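Local coordinates for designed helical repeat protein (Synthetic construct, PDB 5CWF), which has no known natural function, being a computationally designed protein of stacked antiparallel helices made to explore repeat architectures, at residues E10-A15 against R29-A34; L18-K21 against V27-E30; K36-A41 against A56-V61. One frame throughout, in Å; residues are numbered along the deposited sequence. Where two conformers were deposited one is given.

Overall arrangement
All three contacts lie on the first three of eight helices and share helix 25-44. Contacts 1 and 2 join it to helix 3-21, with centres about 7 Å apart: contact 2 sits close to the loop of this helical hairpin and contact 1 a little further along. Contact 3 comes later in the chain and pairs helix 25-44 with helix 48-67. Its centre is about 9 Å from that of contact 1 and about 16 Å from that of contact 2. Contacts 1 and 3 touch directly, Leu12 and Ile31 packing on Val61 and Leu12 on Ala58, so three consecutive helices share one apolar core, while contact 2, overlapping contact 1 at Arg29 and Glu30, does not touch contact 3.

Contact 1. Residues E10-A15 against R29-A34; sequences EALKKA and REIERA
Ile31 meets Leu12 and Ala15 across the interface between helix 25-44 and helix 3-21, and no hydrogen bond crosses between them. Its two branches divide the work. Ile31 CG2, placed anti to the backbone N, touches Leu12 CD2 at 4.0 Å, and the two side chains approach each other at a slant. The longer branch starts beside the backbone N (chi1 -64°) and continues extended, which carries Ile31 CD1 up to Ala15, where it lies 4.5 Å from the carbonyl oxygen Ala15 O. The CB of Ala15 also faces the other helix, whereas Leu12 closes in mainly with the end of its side chain. The backbones stay 7.4 Å apart between the CA atoms of Leu12 and Ile31. This is the interior of an antiparallel helical hairpin, the building element of the designed helical repeat fold, and Val61 and Ala65 of helix 48-67 close over Ile31 as a third wall. The next residue, Glu32, touches Val16 of helix 3-21. Arg33 grips Glu30 side-on, with two nitrogens on one oxygen. Arg33 NH2 reaches Glu30 OE1 at 3.0 Å nearly in line with the C-O bond, while Arg33 NE comes to the same Glu30 OE1 at 3.1 Å from 46° above the carboxylate plane. The same guanidinium forms salt bridges with Glu82 and Glu85, a pair that binds a calcium ion.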
# COMPACT_ATOMS: atom_id res chain seq x y z
N GLU A 10 10.89 13.57 -3.48
CA GLU A 10 11.65 14.57 -2.74
C GLU A 10 10.96 14.84 -1.41
O GLU A 10 11.62 15.06 -0.39
CB GLU A 10 11.81 15.85 -3.58
CG GLU A 10 12.79 15.66 -4.74
CD GLU A 10 12.76 16.79 -5.77
OE1 GLU A 10 11.83 17.63 -5.71
OE2 GLU A 10 13.66 16.83 -6.63
N ALA A 11 9.63 14.78 -1.40
CA ALA A 11 8.88 14.99 -0.16
C ALA A 11 9.07 13.79 0.78
O ALA A 11 9.11 13.94 2.01
CB ALA A 11 7.41 15.20 -0.44
N LEU A 12 9.15 12.59 0.20
CA LEU A 12 9.42 11.39 0.98
C LEU A 12 10.79 11.46 1.61
O LEU A 12 10.96 11.07 2.75
CB LEU A 12 9.31 10.14 0.11
CG LEU A 12 7.87 9.73 -0.15
CD1 LEU A 12 7.83 8.71 -1.30
CD2 LEU A 12 7.24 9.16 1.11
N LYS A 13 11.78 11.94 0.86
CA LYS A 13 13.12 12.11 1.39
C LYS A 13 13.10 13.09 2.57
O LYS A 13 13.81 12.90 3.57
CB LYS A 13 14.07 12.57 0.29
CG LYS A 13 15.53 12.58 0.68
CD LYS A 13 16.41 12.93 -0.51
CE LYS A 13 17.89 12.84 -0.18
NZ LYS A 13 18.40 14.07 0.47
N LYS A 14 12.28 14.13 2.47
CA LYS A 14 12.12 15.07 3.58
C LYS A 14 11.41 14.42 4.77
O LYS A 14 11.72 14.74 5.92
CB LYS A 14 11.31 16.30 3.15
CG LYS A 14 12.12 17.58 3.02
CD LYS A 14 12.78 17.72 1.67
CE LYS A 14 13.09 19.17 1.37
NZ LYS A 14 13.36 19.39 -0.08
N ALA A 15 10.45 13.55 4.49
CA ALA A 15 9.73 12.85 5.55
C ALA A 15 10.66 11.91 6.33
O ALA A 15 10.50 11.74 7.55
CB ALA A 15 8.56 12.07 4.97
N ARG A 29 13.10 4.16 8.62
CA ARG A 29 13.58 3.00 7.88
C ARG A 29 12.52 2.47 6.95
O ARG A 29 12.78 2.17 5.78
CB ARG A 29 14.00 1.89 8.85
CG ARG A 29 14.39 0.56 8.18
CD ARG A 29 14.74 -0.49 9.24
NE ARG A 29 13.55 -0.98 9.95
CZ ARG A 29 13.52 -1.32 11.23
NH1 ARG A 29 14.60 -1.24 11.99
NH2 ARG A 29 12.39 -1.77 11.76
N GLU A 30 11.30 2.38 7.45
CA GLU A 30 10.22 1.80 6.66
C GLU A 30 9.79 2.72 5.53
O GLU A 30 9.45 2.26 4.43
CB GLU A 30 9.03 1.46 7.55
CG GLU A 30 8.13 0.40 6.96
CD GLU A 30 8.80 -0.98 6.94
OE1 GLU A 30 8.51 -1.78 6.03
OE2 GLU A 30 9.60 -1.25 7.85
N ILE A 31 9.78 4.03 5.77
CA ILE A 31 9.49 4.96 4.68
C ILE A 31 10.57 4.83 3.61
O ILE A 31 10.28 4.74 2.41
CB ILE A 31 9.41 6.42 5.18
CG1 ILE A 31 8.26 6.58 6.15
CG2 ILE A 31 9.33 7.39 4.00
CD1 ILE A 31 8.20 7.95 6.81
N GLU A 32 11.82 4.77 4.04
CA GLU A 32 12.91 4.64 3.10
C GLU A 32 12.83 3.32 2.32
O GLU A 32 13.03 3.32 1.11
CB GLU A 32 14.27 4.77 3.82
CG GLU A 32 15.40 5.01 2.85
CD GLU A 32 16.73 5.34 3.52
OE1 GLU A 32 16.73 5.90 4.64
OE2 GLU A 32 17.78 5.03 2.91
N ARG A 33 12.49 2.22 2.99
CA ARG A 33 12.31 0.94 2.29
C ARG A 33 11.23 1.02 1.21
O ARG A 33 11.42 0.49 0.13
CB ARG A 33 11.98 -0.19 3.27
CG ARG A 33 12.02 -1.57 2.59
CD ARG A 33 11.99 -2.69 3.62
NE ARG A 33 10.65 -3.00 4.11
CZ ARG A 33 9.81 -3.83 3.51
NH1 ARG A 33 10.15 -4.43 2.37
NH2 ARG A 33 8.61 -4.07 4.04
N ALA A 34 10.09 1.62 1.53
CA ALA A 34 9.02 1.75 0.56
C ALA A 34 9.44 2.62 -0.62
O ALA A 34 9.21 2.26 -1.77
CB ALA A 34 7.75 2.32 1.24

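Contact 2. Residues L18-K21 against V27-E30; sequences LAKK and VARE
Ala19 and Ala28 bring the two helices of the first hairpin close together, methyl against methyl. Ala19 CB sits 3.7 Å from Ala28 CB and 4.0 Å from Ala28 CA, so it touches the neighbouring backbone as well as its side chain. With both residues this small, the helix backbones come within 5.3 Å, measured between the CA atoms of Ala19 and Ala28. Val27 adds a looser flank, its CG1 lying 4.5 Å from Ala19 CB.

Lys20 comes next, an exposed residue. The CG of Lys20 stands beside the backbone N (chi1 -69°), which sets Lys20 CG 3.8 Å from Ala28 CB. Ala28 CB therefore has the methyl of Ala19 and the aliphatic root of Lys20 as its two partners here. Beyond CG the lysine chain is extended, and it runs along the exposed side of the pair; its side chain is about 5 Å from a bound calcium ion.

The contact lies next to the short loop that joins helix 3-21 to helix 25-44, where the chain reverses direction. Helix 70-89 flanks the second helix: its Arg74 touches Val27 and Arg29, and its Ala77 and Arg78 touch Glu30.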
# COMPACT_ATOMS: atom_id res chain seq x y z
N LEU A 18 12.82 14.13 8.57
CA LEU A 18 12.02 14.60 9.68
C LEU A 18 11.80 13.49 10.70
O LEU A 18 11.85 13.73 11.90
CB LEU A 18 10.68 15.14 9.19
CG LEU A 18 9.75 15.65 10.29
CD1 LEU A 18 10.42 16.74 11.12
CD2 LEU A 18 8.46 16.18 9.67
N ALA A 19 11.51 12.29 10.22
CA ALA A 19 11.37 11.15 11.12
C ALA A 19 12.65 10.95 11.92
O ALA A 19 12.61 10.68 13.14
CB ALA A 19 11.02 9.87 10.33
N LYS A 20 13.80 11.02 11.25
CA LYS A 20 15.06 10.83 11.96
C LYS A 20 15.26 11.92 13.01
O LYS A 20 15.75 11.66 14.11
CB LYS A 20 16.24 10.79 11.01
CG LYS A 20 16.26 9.55 10.15
CD LYS A 20 17.48 9.51 9.25
CE LYS A 20 17.64 8.16 8.56
NZ LYS A 20 18.92 8.16 7.82
N LYS A 21 14.90 13.14 12.64
CA LYS A 21 15.08 14.30 13.54
C LYS A 21 14.34 14.09 14.86
O LYS A 21 14.83 14.49 15.93
CB LYS A 21 14.57 15.59 12.86
CG LYS A 21 14.80 16.88 13.63
CD LYS A 21 14.16 18.05 12.85
CE LYS A 21 14.33 19.39 13.55
NZ LYS A 21 13.62 19.47 14.86
N VAL A 27 10.44 4.24 11.90
CA VAL A 27 9.51 4.82 10.93
C VAL A 27 10.29 5.24 9.70
O VAL A 27 9.87 5.01 8.57
CB VAL A 27 8.75 6.05 11.50
CG1 VAL A 27 7.86 6.65 10.42
CG2 VAL A 27 7.90 5.66 12.67
N ALA A 28 11.42 5.91 9.94
CA ALA A 28 12.25 6.41 8.87
C ALA A 28 12.75 5.27 7.99
O ALA A 28 12.77 5.38 6.75
CB ALA A 28 13.42 7.19 9.46
N ARG A 29 13.10 4.16 8.62
CA ARG A 29 13.58 3.00 7.88
C ARG A 29 12.52 2.47 6.95
O ARG A 29 12.78 2.17 5.78
CB ARG A 29 14.00 1.89 8.85
CG ARG A 29 14.39 0.56 8.18
CD ARG A 29 14.74 -0.49 9.24
NE ARG A 29 13.55 -0.98 9.95
CZ ARG A 29 13.52 -1.32 11.23
NH1 ARG A 29 14.60 -1.24 11.99
NH2 ARG A 29 12.39 -1.77 11.76
N GLU A 30 11.30 2.38 7.45
CA GLU A 30 10.22 1.80 6.66
C GLU A 30 9.79 2.72 5.53
O GLU A 30 9.45 2.26 4.43
CB GLU A 30 9.03 1.46 7.55
CG GLU A 30 8.13 0.40 6.96
CD GLU A 30 8.80 -0.98 6.94
OE1 GLU A 30 8.51 -1.78 6.03
OE2 GLU A 30 9.60 -1.25 7.85

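Contact 3. Residues K36-A41 against A56-V61; sequences KEIVEA and ALAKAV
The backbone bond from Ala41 N to Glu37 O, 2.9 Å long, belongs to the helical turn from which Ile38 reaches across to Leu57 and Ala58. No hydrogen bond joins the two helices here; one methyl group makes all the close contacts. Ile38 points toward helix 48-67, and its CG1 branch leaves beside the backbone N (chi1 -72°) and then extends (chi2 165°), which puts CD1 at the front. Ile38 CD1 lies against the backbone of Ala58, 4.0 Å from Ala58 N and 4.1 Å from Ala58 CA, with Ala58 CB at 4.2 Å. It also meets the start of the Leu57 side chain, where Ile38 CD1 to Leu57 CB is 4.3 Å. A small residue at Ala58 lets the isoleucine come down onto the main chain; the CA atoms of Ile38 and Ala58 are 7.8 Å apart. All three touching residues are buried. Val8 and Leu12 of helix 3-21 press on Ala58, Val84 of helix 70-89 touches Leu57, and Met54 packs on Ile38 from the preceding turn of helix 48-67. Through OE1, Glu37 makes a salt bridge to Arg88 of helix 70-89. Helices 25-44 and 48-67 run antiparallel, and their apolar seam, lined by apolar residues from four successive helices, is the kind of stacked core expected of an all-helical repeat protein.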
# COMPACT_ATOMS: atom_id res chain seq x y z
N LYS A 36 12.43 3.15 -1.68
CA LYS A 36 13.46 2.48 -2.47
C LYS A 36 12.84 1.42 -3.39
O LYS A 36 13.26 1.26 -4.55
CB LYS A 36 14.52 1.84 -1.58
CG LYS A 36 15.55 1.00 -2.35
CD LYS A 36 16.74 0.58 -1.49
CE LYS A 36 17.72 1.74 -1.29
NZ LYS A 36 18.65 1.93 -2.44
N GLU A 37 11.87 0.69 -2.86
CA GLU A 37 11.15 -0.30 -3.66
C GLU A 37 10.45 0.34 -4.87
O GLU A 37 10.49 -0.20 -5.98
CB GLU A 37 10.14 -1.03 -2.77
CG GLU A 37 9.69 -2.35 -3.32
CD GLU A 37 10.78 -3.40 -3.35
OE1 GLU A 37 10.68 -4.34 -4.16
OE2 GLU A 37 11.75 -3.30 -2.56
N ILE A 38 9.80 1.47 -4.64
CA ILE A 38 9.11 2.21 -5.69
C ILE A 38 10.09 2.63 -6.78
O ILE A 38 9.82 2.47 -7.97
CB ILE A 38 8.39 3.45 -5.12
CG1 ILE A 38 7.17 3.01 -4.32
CG2 ILE A 38 7.95 4.41 -6.23
CD1 ILE A 38 6.58 4.11 -3.40
N VAL A 39 11.24 3.17 -6.38
CA VAL A 39 12.23 3.61 -7.36
C VAL A 39 12.72 2.45 -8.23
O VAL A 39 12.83 2.60 -9.44
CB VAL A 39 13.41 4.33 -6.65
CG1 VAL A 39 14.63 4.44 -7.55
CG2 VAL A 39 12.96 5.70 -6.18
N GLU A 40 13.00 1.30 -7.62
CA GLU A 40 13.47 0.15 -8.41
C GLU A 40 12.36 -0.38 -9.32
O GLU A 40 12.63 -0.78 -10.45
CB GLU A 40 14.00 -0.96 -7.51
CG GLU A 40 15.52 -1.16 -7.57
CD GLU A 40 16.30 -0.12 -6.79
OE1 GLU A 40 16.99 0.70 -7.42
OE2 GLU A 40 16.24 -0.14 -5.54
N ALA A 41 11.11 -0.38 -8.85
CA ALA A 41 9.99 -0.80 -9.68
C ALA A 41 9.87 0.08 -10.93
O ALA A 41 9.57 -0.40 -12.02
CB ALA A 41 8.68 -0.77 -8.89
N ALA A 56 0.20 6.63 -6.33
CA ALA A 56 -0.76 6.53 -5.25
C ALA A 56 -0.06 6.06 -3.97
O ALA A 56 -0.29 6.61 -2.89
CB ALA A 56 -1.91 5.58 -5.62
N LEU A 57 0.81 5.06 -4.08
CA LEU A 57 1.52 4.55 -2.89
C LEU A 57 2.45 5.57 -2.25
O LEU A 57 2.46 5.73 -1.02
CB LEU A 57 2.34 3.31 -3.26
CG LEU A 57 1.52 2.06 -3.62
CD1 LEU A 57 2.44 0.89 -3.96
CD2 LEU A 57 0.60 1.69 -2.44
N ALA A 58 3.20 6.28 -3.09
CA ALA A 58 4.10 7.31 -2.62
C ALA A 58 3.32 8.38 -1.85
O ALA A 58 3.72 8.77 -0.76
CB ALA A 58 4.85 7.92 -3.79
N LYS A 59 2.20 8.82 -2.40
CA LYS A 59 1.37 9.81 -1.69
C LYS A 59 0.80 9.27 -0.40
O LYS A 59 0.65 10.02 0.58
CB LYS A 59 0.20 10.28 -2.55
CG LYS A 59 0.58 11.14 -3.72
CD LYS A 59 -0.65 11.34 -4.58
CE LYS A 59 -0.43 12.29 -5.73
NZ LYS A 59 -1.68 12.33 -6.55
N ALA A 60 0.47 7.98 -0.37
CA ALA A 60 -0.13 7.39 0.83
C ALA A 60 0.87 7.37 1.97
O ALA A 60 0.53 7.68 3.12
CB ALA A 60 -0.63 6.01 0.56
N VAL A 61 2.10 7.01 1.66
CA VAL A 61 3.14 6.95 2.68
C VAL A 61 3.40 8.35 3.23
O VAL A 61 3.51 8.55 4.44
CB VAL A 61 4.46 6.35 2.09
CG1 VAL A 61 5.62 6.41 3.10
CG2 VAL A 61 4.21 4.93 1.70